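Local structure of erythrocyte membrane protein 1 (Plasmodium falciparum, 2XU0) at residues A[462-465]-A[466-469]. The protein is a surface adhesin of infected erythrocytes that probably binds host cell-surface receptors, here as its N-terminal segment and first Duffy-binding-like domain. The protein carries 10 engineered substitutions. Numbering follows the deposited sequence.
Sequences SISE and YCKT
Ser-464 and Cys-467 close a short 3-10 turn in the C-terminal part of the Duffy-binding-like domain. The N of Cys-467 donates to the O of Ser-464 at 3.0 Å. The backbone angles of Glu-465 and Tyr-466 fit a type I turn. A weak bond follows one residue on, from Lys-468 N to Glu-465 O at 3.3 Å.

The side chain of Ser-464 adds an ST turn. Its OG swings anti to its own N (chi1 170°) and accepts a hydrogen bond from Tyr-466 N, 3.2 Å away. Both oxygens of Ser-464 thus receive backbone N-H groups.

A CH-pi contact joins neighbours. Glu-465 and Tyr-466 run side by side, and Glu-465 CG sits 3.8 Å from the ring centroid, almost on the normal. The carboxylate continues over the same face, 17° from parallel to the ring. The Tyr-466 hydroxyl has a weak hydrogen bond with Lys-335.

Van der Waals contacts and a disulfide join the turn to two helices. Ser-464 and Cys-467 pack on helix 311-338, and Cys-467 is disulfide-bonded to Cys-377 of helix 371-407. Within the turn, Cys-467 SG rests 3.8 Å from Ser-464 CB. On the exposed side Ile-463 reaches across to Lys-468, its CD1 lying 3.8 Å from Lys-468 CG.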
ATOM      1  N   SER A 462     -18.937   4.314  10.437  1.00 36.39           N
ATOM      2  CA  SER A 462     -19.870   4.758  11.477  1.00 36.10           C
ATOM      3  C   SER A 462     -19.116   5.041  12.768  1.00 40.27           C
ATOM      4  O   SER A 462     -17.939   4.715  12.882  1.00 38.22           O
ATOM      5  CB  SER A 462     -20.887   3.650  11.744  1.00 40.02           C
ATOM      6  OG  SER A 462     -20.241   2.452  12.151  1.00 47.55           O
ATOM      7  N   ILE A 463     -19.831   5.566  13.783  1.00 41.32           N
ATOM      8  CA  ILE A 463     -19.303   5.763  15.133  1.00 42.25           C
ATOM      9  C   ILE A 463     -19.097   4.352  15.710  1.00 46.16           C
ATOM     10  O   ILE A 463     -19.772   3.401  15.269  1.00 45.36           O
ATOM     11  CB  ILE A 463     -20.281   6.587  16.043  1.00 46.55           C
ATOM     12  CG1 ILE A 463     -21.668   5.897  16.183  1.00 48.03           C
ATOM     13  CG2 ILE A 463     -20.395   8.064  15.616  1.00 46.91           C
ATOM     14  CD1 ILE A 463     -22.206   5.876  17.583  1.00 60.93           C
ATOM     15  N   SER A 464     -18.168   4.198  16.663  1.00 42.19           N
ATOM     16  CA  SER A 464     -17.945   2.902  17.315  1.00 42.34           C
ATOM     17  C   SER A 464     -19.202   2.536  18.114  1.00 46.62           C
ATOM     18  O   SER A 464     -19.873   3.429  18.637  1.00 45.77           O
ATOM     19  CB  SER A 464     -16.771   2.991  18.292  1.00 45.27           C
ATOM     20  OG  SER A 464     -16.710   1.816  19.087  1.00 50.58           O
ATOM     21  N   GLU A 465     -19.495   1.231  18.245  1.00 43.48           N
ATOM     22  CA  GLU A 465     -20.628   0.743  19.045  1.00 42.89           C
ATOM     23  C   GLU A 465     -20.503   1.186  20.518  1.00 43.78           C
ATOM     24  O   GLU A 465     -21.513   1.398  21.171  1.00 43.67           O
ATOM     25  CB  GLU A 465     -20.780  -0.792  18.945  1.00 44.32           C
ATOM     26  CG  GLU A 465     -19.673  -1.606  19.606  1.00 55.46           C
ATOM     27  CD  GLU A 465     -19.991  -3.073  19.836  1.00 78.30           C
ATOM     28  OE1 GLU A 465     -21.027  -3.375  20.473  1.00 79.27           O
ATOM     29  OE2 GLU A 465     -19.176  -3.922  19.410  1.00 75.24           O
ATOM     30  N   TYR A 466     -19.264   1.333  21.014  1.00 40.15           N
ATOM     31  CA  TYR A 466     -18.941   1.758  22.383  1.00 40.26           C
ATOM     32  C   TYR A 466     -19.281   3.222  22.644  1.00 45.75           C
ATOM     33  O   TYR A 466     -19.324   3.638  23.795  1.00 46.42           O
ATOM     34  CB  TYR A 466     -17.467   1.443  22.714  1.00 40.41           C
ATOM     35  CG  TYR A 466     -17.133  -0.011  22.468  1.00 42.96           C
ATOM     36  CD1 TYR A 466     -17.785  -1.025  23.171  1.00 45.73           C
ATOM     37  CD2 TYR A 466     -16.237  -0.383  21.469  1.00 43.46           C
ATOM     38  CE1 TYR A 466     -17.545  -2.372  22.893  1.00 45.89           C
ATOM     39  CE2 TYR A 466     -15.975  -1.726  21.193  1.00 44.50           C
ATOM     40  CZ  TYR A 466     -16.636  -2.718  21.906  1.00 50.73           C
ATOM     41  OH  TYR A 466     -16.375  -4.046  21.662  1.00 49.42           O
ATOM     42  N   CYS A 467     -19.555   3.981  21.577  1.00 43.62           N
ATOM     43  CA  CYS A 467     -19.868   5.415  21.578  1.00 44.00           C
ATOM     44  C   CYS A 467     -21.347   5.709  21.469  1.00 48.78           C
ATOM     45  O   CYS A 467     -21.732   6.879  21.581  1.00 47.58           O
ATOM     46  CB  CYS A 467     -19.082   6.128  20.478  1.00 43.75           C
ATOM     47  SG  CYS A 467     -17.295   5.958  20.644  1.00 47.85           S
ATOM     48  N   LYS A 468     -22.190   4.674  21.233  1.00 45.39           N
ATOM     49  CA  LYS A 468     -23.640   4.890  21.104  1.00 45.50           C
ATOM     50  C   LYS A 468     -24.211   5.506  22.383  1.00 47.45           C
ATOM     51  O   LYS A 468     -23.576   5.406  23.448  1.00 44.65           O
ATOM     52  CB  LYS A 468     -24.386   3.584  20.764  1.00 48.02           C
ATOM     53  CG  LYS A 468     -24.119   3.079  19.353  1.00 58.77           C
ATOM     54  CD  LYS A 468     -24.799   1.742  19.102  1.00 68.54           C
ATOM     55  CE  LYS A 468     -24.837   1.376  17.637  1.00 84.65           C
ATOM     56  NZ  LYS A 468     -23.511   0.930  17.123  1.00 95.90           N
ATOM     57  N   THR A 469     -25.390   6.172  22.271  1.00 44.83           N
ATOM     58  CA  THR A 469     -26.079   6.760  23.428  1.00 44.91           C
ATOM     59  C   THR A 469     -26.450   5.602  24.362  1.00 48.55           C
ATOM     60  O   THR A 469     -26.659   4.491  23.879  1.00 45.77           O
ATOM     61  CB  THR A 469     -27.347   7.536  22.998  1.00 51.67           C
ATOM     62  OG1 THR A 469     -28.240   6.662  22.302  1.00 52.69           O
ATOM     63  CG2 THR A 469     -27.039   8.757  22.150  1.00 50.04           C
TER